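Hypothetical protein PA3352 (Pseudomonas aeruginosa, PDB 2FUP) is probably a flagella synthesis protein of the FlgN family, whose characterised members act as export chaperones for hook-filament junction proteins. Local coordinates at residues A19-F30 against L101-N112. Numbering follows the deposited sequence. Where two conformers were deposited one is given.
Sequences ANQLLQLVDEEF and LLERCQQANLRN
N112 reaches from helix 88-114 to helix 7-34 where segments 101-112 and 19-30 of these helices pack knobs-into-holes in the all-helical bundle, their axes 17° from parallel. An asparagine suits this buried spot because its amide is donor and acceptor at once. N112 ND2 spends both hydrogens across the interface: one on the backbone O of V26 (3.0 Å), which lies in the plane of the N112 side-chain amide, the other on E29 OE2 (2.9 Å), met on the anti side of the carboxylate but well out of its plane. V26 O already accepts from F30 N in its own helix, and ND2 comes from the opposite face of the carbonyl. E29 can span the gap because its chain is extended; its OE1 forms a salt bridge with K48 of helix 39-68, which probably balances the buried charge. The acceptor end, N112 OD1, takes R111 NH2 at 3.1 Å and a weak bond from R111 NE.

Away from this polar end the contact is mostly apolar. L23 is a knob among L101, R104, C105 and A108, its CD2 over the centre of the R104 guanidinium, while small A108 lets V26 CG1 come within 3.6 Å of its CB.

R111, bent at chi3 (56°), lays its guanidinium flat on the F30 ring, planes 11° apart, in a cation-pi stack with CZ 3.8 Å from the centroid. At the guanidinium edge, NH2 donates to a water that in turn donates to D27 OD1.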
# COMPACT_ATOMS: atom_id res chain seq x y z
N ALA A 19 4.40 -1.07 -1.94
CA ALA A 19 3.36 -1.03 -2.96
C ALA A 19 3.96 -1.11 -4.35
O ALA A 19 3.43 -1.77 -5.21
CB ALA A 19 2.52 0.21 -2.81
N ASN A 20 5.08 -0.44 -4.58
CA ASN A 20 5.77 -0.62 -5.87
C ASN A 20 6.19 -2.09 -6.07
O ASN A 20 6.00 -2.62 -7.17
CB ASN A 20 7.00 0.27 -5.92
CG ASN A 20 6.69 1.65 -6.43
OD1 ASN A 20 6.08 1.80 -7.49
ND2 ASN A 20 7.18 2.67 -5.72
N GLN A 21 6.74 -2.71 -5.04
CA GLN A 21 7.16 -4.08 -5.18
C GLN A 21 5.94 -4.97 -5.45
O GLN A 21 5.99 -5.91 -6.26
CB GLN A 21 8.03 -4.54 -4.03
CG GLN A 21 9.40 -3.88 -4.13
CD GLN A 21 10.45 -4.62 -3.35
OE1 GLN A 21 10.17 -5.13 -2.28
NE2 GLN A 21 11.68 -4.70 -3.89
N LEU A 22 4.84 -4.72 -4.74
CA LEU A 22 3.60 -5.51 -4.94
C LEU A 22 3.11 -5.38 -6.39
O LEU A 22 2.81 -6.36 -7.05
CB LEU A 22 2.53 -5.07 -3.92
CG LEU A 22 1.25 -5.88 -3.97
CD1 LEU A 22 1.46 -7.33 -3.74
CD2 LEU A 22 0.24 -5.32 -2.96
N LEU A 23 3.08 -4.14 -6.89
CA LEU A 23 2.61 -3.91 -8.25
C LEU A 23 3.47 -4.71 -9.24
O LEU A 23 2.97 -5.28 -10.20
CB LEU A 23 2.63 -2.41 -8.52
CG LEU A 23 2.07 -1.96 -9.84
CD1 LEU A 23 0.62 -2.39 -10.03
CD2 LEU A 23 2.27 -0.42 -9.99
N GLN A 24 4.79 -4.66 -9.05
CA GLN A 24 5.69 -5.41 -9.92
C GLN A 24 5.44 -6.95 -9.87
O GLN A 24 5.42 -7.64 -10.88
CB GLN A 24 7.11 -5.11 -9.53
CG GLN A 24 7.50 -3.68 -9.93
CD GLN A 24 8.77 -3.16 -9.30
OE1 GLN A 24 9.70 -3.91 -9.08
NE2 GLN A 24 8.83 -1.83 -9.07
N LEU A 25 5.22 -7.46 -8.64
CA LEU A 25 4.88 -8.88 -8.52
C LEU A 25 3.54 -9.23 -9.17
O LEU A 25 3.37 -10.32 -9.73
CB LEU A 25 4.90 -9.34 -7.06
CG LEU A 25 6.24 -9.34 -6.32
CD1 LEU A 25 6.03 -9.61 -4.85
CD2 LEU A 25 7.20 -10.32 -6.97
N VAL A 26 2.56 -8.33 -9.05
CA VAL A 26 1.29 -8.57 -9.75
C VAL A 26 1.44 -8.56 -11.28
O VAL A 26 0.84 -9.37 -12.02
CB VAL A 26 0.20 -7.56 -9.30
CG1 VAL A 26 -1.09 -7.77 -10.12
CG2 VAL A 26 -0.07 -7.74 -7.88
N ASP A 27 2.29 -7.69 -11.79
CA ASP A 27 2.57 -7.67 -13.22
C ASP A 27 3.34 -8.94 -13.62
O ASP A 27 3.14 -9.54 -14.70
CB ASP A 27 3.46 -6.48 -13.56
CG ASP A 27 3.79 -6.40 -15.04
OD1 ASP A 27 2.81 -6.30 -15.81
OD2 ASP A 27 5.00 -6.39 -15.43
N GLU A 28 4.27 -9.38 -12.75
CA GLU A 28 5.04 -10.58 -13.02
C GLU A 28 4.05 -11.78 -13.11
O GLU A 28 4.18 -12.70 -13.93
CB GLU A 28 6.11 -10.76 -11.95
CG GLU A 28 7.00 -11.92 -12.21
CD GLU A 28 8.28 -11.93 -11.37
OE1 GLU A 28 8.52 -10.88 -10.72
OE2 GLU A 28 9.00 -12.96 -11.32
N GLU A 29 3.10 -11.80 -12.17
CA GLU A 29 2.08 -12.82 -12.19
C GLU A 29 1.18 -12.81 -13.47
O GLU A 29 0.89 -13.83 -14.03
CB GLU A 29 1.25 -12.70 -10.91
CG GLU A 29 0.12 -13.67 -10.77
CD GLU A 29 -0.69 -13.36 -9.52
OE1 GLU A 29 -0.24 -13.71 -8.40
OE2 GLU A 29 -1.73 -12.69 -9.64
N PHE A 30 0.81 -11.63 -13.91
CA PHE A 30 0.11 -11.45 -15.19
C PHE A 30 0.90 -12.10 -16.31
O PHE A 30 0.37 -12.88 -17.14
CB PHE A 30 -0.12 -9.96 -15.44
CG PHE A 30 -0.73 -9.66 -16.72
CD1 PHE A 30 -1.98 -10.11 -17.01
CD2 PHE A 30 -0.03 -8.88 -17.64
CE1 PHE A 30 -2.57 -9.81 -18.25
CE2 PHE A 30 -0.59 -8.60 -18.88
CZ PHE A 30 -1.84 -9.06 -19.18
N LEU A 101 -0.78 4.23 -5.95
CA LEU A 101 -0.15 2.90 -6.11
C LEU A 101 -1.07 1.81 -5.59
O LEU A 101 -1.14 0.74 -6.19
CB LEU A 101 1.16 2.85 -5.36
CG LEU A 101 2.36 3.58 -5.98
CD1 LEU A 101 3.53 3.73 -5.05
CD2 LEU A 101 2.84 2.81 -7.26
N LEU A 102 -1.75 2.04 -4.48
CA LEU A 102 -2.66 1.00 -3.95
C LEU A 102 -3.80 0.75 -4.91
O LEU A 102 -4.26 -0.39 -5.13
CB LEU A 102 -3.16 1.34 -2.55
CG LEU A 102 -2.12 1.39 -1.47
CD1 LEU A 102 -2.69 1.88 -0.10
CD2 LEU A 102 -1.42 0.02 -1.32
N GLU A 103 -4.29 1.81 -5.55
CA GLU A 103 -5.36 1.64 -6.49
C GLU A 103 -4.83 0.86 -7.73
O GLU A 103 -5.53 -0.03 -8.28
CB GLU A 103 -5.92 3.03 -6.89
CG GLU A 103 -6.90 3.00 -8.08
CD GLU A 103 -7.45 4.43 -8.40
OE1 GLU A 103 -8.43 4.82 -7.75
OE2 GLU A 103 -6.93 5.12 -9.31
N ARG A 104 -3.63 1.18 -8.20
CA ARG A 104 -3.04 0.46 -9.30
C ARG A 104 -2.89 -1.03 -8.96
O ARG A 104 -3.18 -1.90 -9.80
CB ARG A 104 -1.67 1.05 -9.64
CG ARG A 104 -1.74 2.41 -10.31
CD ARG A 104 -0.37 3.06 -10.47
NE ARG A 104 0.41 2.45 -11.56
CZ ARG A 104 1.73 2.61 -11.75
NH1 ARG A 104 2.47 3.32 -10.90
NH2 ARG A 104 2.32 2.02 -12.80
N CYS A 105 -2.41 -1.32 -7.76
CA CYS A 105 -2.30 -2.73 -7.32
C CYS A 105 -3.68 -3.40 -7.36
O CYS A 105 -3.81 -4.53 -7.83
CB CYS A 105 -1.75 -2.83 -5.93
SG CYS A 105 0.01 -2.43 -5.70
N GLN A 106 -4.68 -2.73 -6.82
CA GLN A 106 -6.02 -3.33 -6.77
C GLN A 106 -6.53 -3.65 -8.12
O GLN A 106 -7.06 -4.77 -8.35
CB GLN A 106 -6.98 -2.37 -6.08
CG GLN A 106 -8.39 -2.92 -5.96
CD GLN A 106 -9.25 -1.91 -5.18
OE1 GLN A 106 -9.52 -0.80 -5.68
NE2 GLN A 106 -9.64 -2.28 -3.93
N GLN A 107 -6.39 -2.72 -9.07
CA GLN A 107 -6.86 -2.94 -10.41
C GLN A 107 -6.12 -4.10 -11.12
O GLN A 107 -6.71 -4.89 -11.83
CB GLN A 107 -6.63 -1.66 -11.26
CG GLN A 107 -7.42 -0.43 -10.78
CD GLN A 107 -6.95 0.89 -11.40
OE1 GLN A 107 -5.83 1.00 -11.91
NE2 GLN A 107 -7.82 1.91 -11.32
N ALA A 108 -4.80 -4.11 -10.94
CA ALA A 108 -3.99 -5.09 -11.63
C ALA A 108 -4.31 -6.46 -11.08
O ALA A 108 -4.31 -7.47 -11.82
CB ALA A 108 -2.51 -4.77 -11.43
N ASN A 109 -4.56 -6.54 -9.80
CA ASN A 109 -4.92 -7.81 -9.22
C ASN A 109 -6.28 -8.29 -9.68
O ASN A 109 -6.47 -9.47 -10.03
CB ASN A 109 -4.84 -7.73 -7.74
CG ASN A 109 -5.16 -9.04 -7.06
OD1 ASN A 109 -4.38 -10.00 -7.15
ND2 ASN A 109 -6.32 -9.10 -6.39
N LEU A 110 -7.22 -7.36 -9.78
CA LEU A 110 -8.52 -7.74 -10.34
C LEU A 110 -8.38 -8.24 -11.77
O LEU A 110 -9.05 -9.23 -12.18
CB LEU A 110 -9.51 -6.56 -10.25
CG LEU A 110 -9.98 -6.28 -8.83
CD1 LEU A 110 -10.72 -4.93 -8.77
CD2 LEU A 110 -10.85 -7.40 -8.27
N ARG A 111 -7.57 -7.60 -12.58
CA ARG A 111 -7.33 -8.09 -13.93
C ARG A 111 -6.78 -9.54 -13.91
O ARG A 111 -7.23 -10.39 -14.69
CB ARG A 111 -6.41 -7.16 -14.72
CG ARG A 111 -5.96 -7.70 -16.08
CD ARG A 111 -4.64 -7.15 -16.50
NE ARG A 111 -3.69 -7.44 -15.44
CZ ARG A 111 -2.51 -6.84 -15.31
NH1 ARG A 111 -2.11 -5.94 -16.20
NH2 ARG A 111 -1.75 -7.16 -14.28
N ASN A 112 -5.83 -9.84 -13.04
CA ASN A 112 -5.30 -11.20 -12.91
C ASN A 112 -6.36 -12.21 -12.46
O ASN A 112 -6.46 -13.30 -13.04
CB ASN A 112 -4.16 -11.25 -11.90
CG ASN A 112 -2.90 -10.55 -12.40
OD1 ASN A 112 -2.87 -9.98 -13.49
ND2 ASN A 112 -1.84 -10.64 -11.63
O HOH W 1 0.53 -5.40 -14.67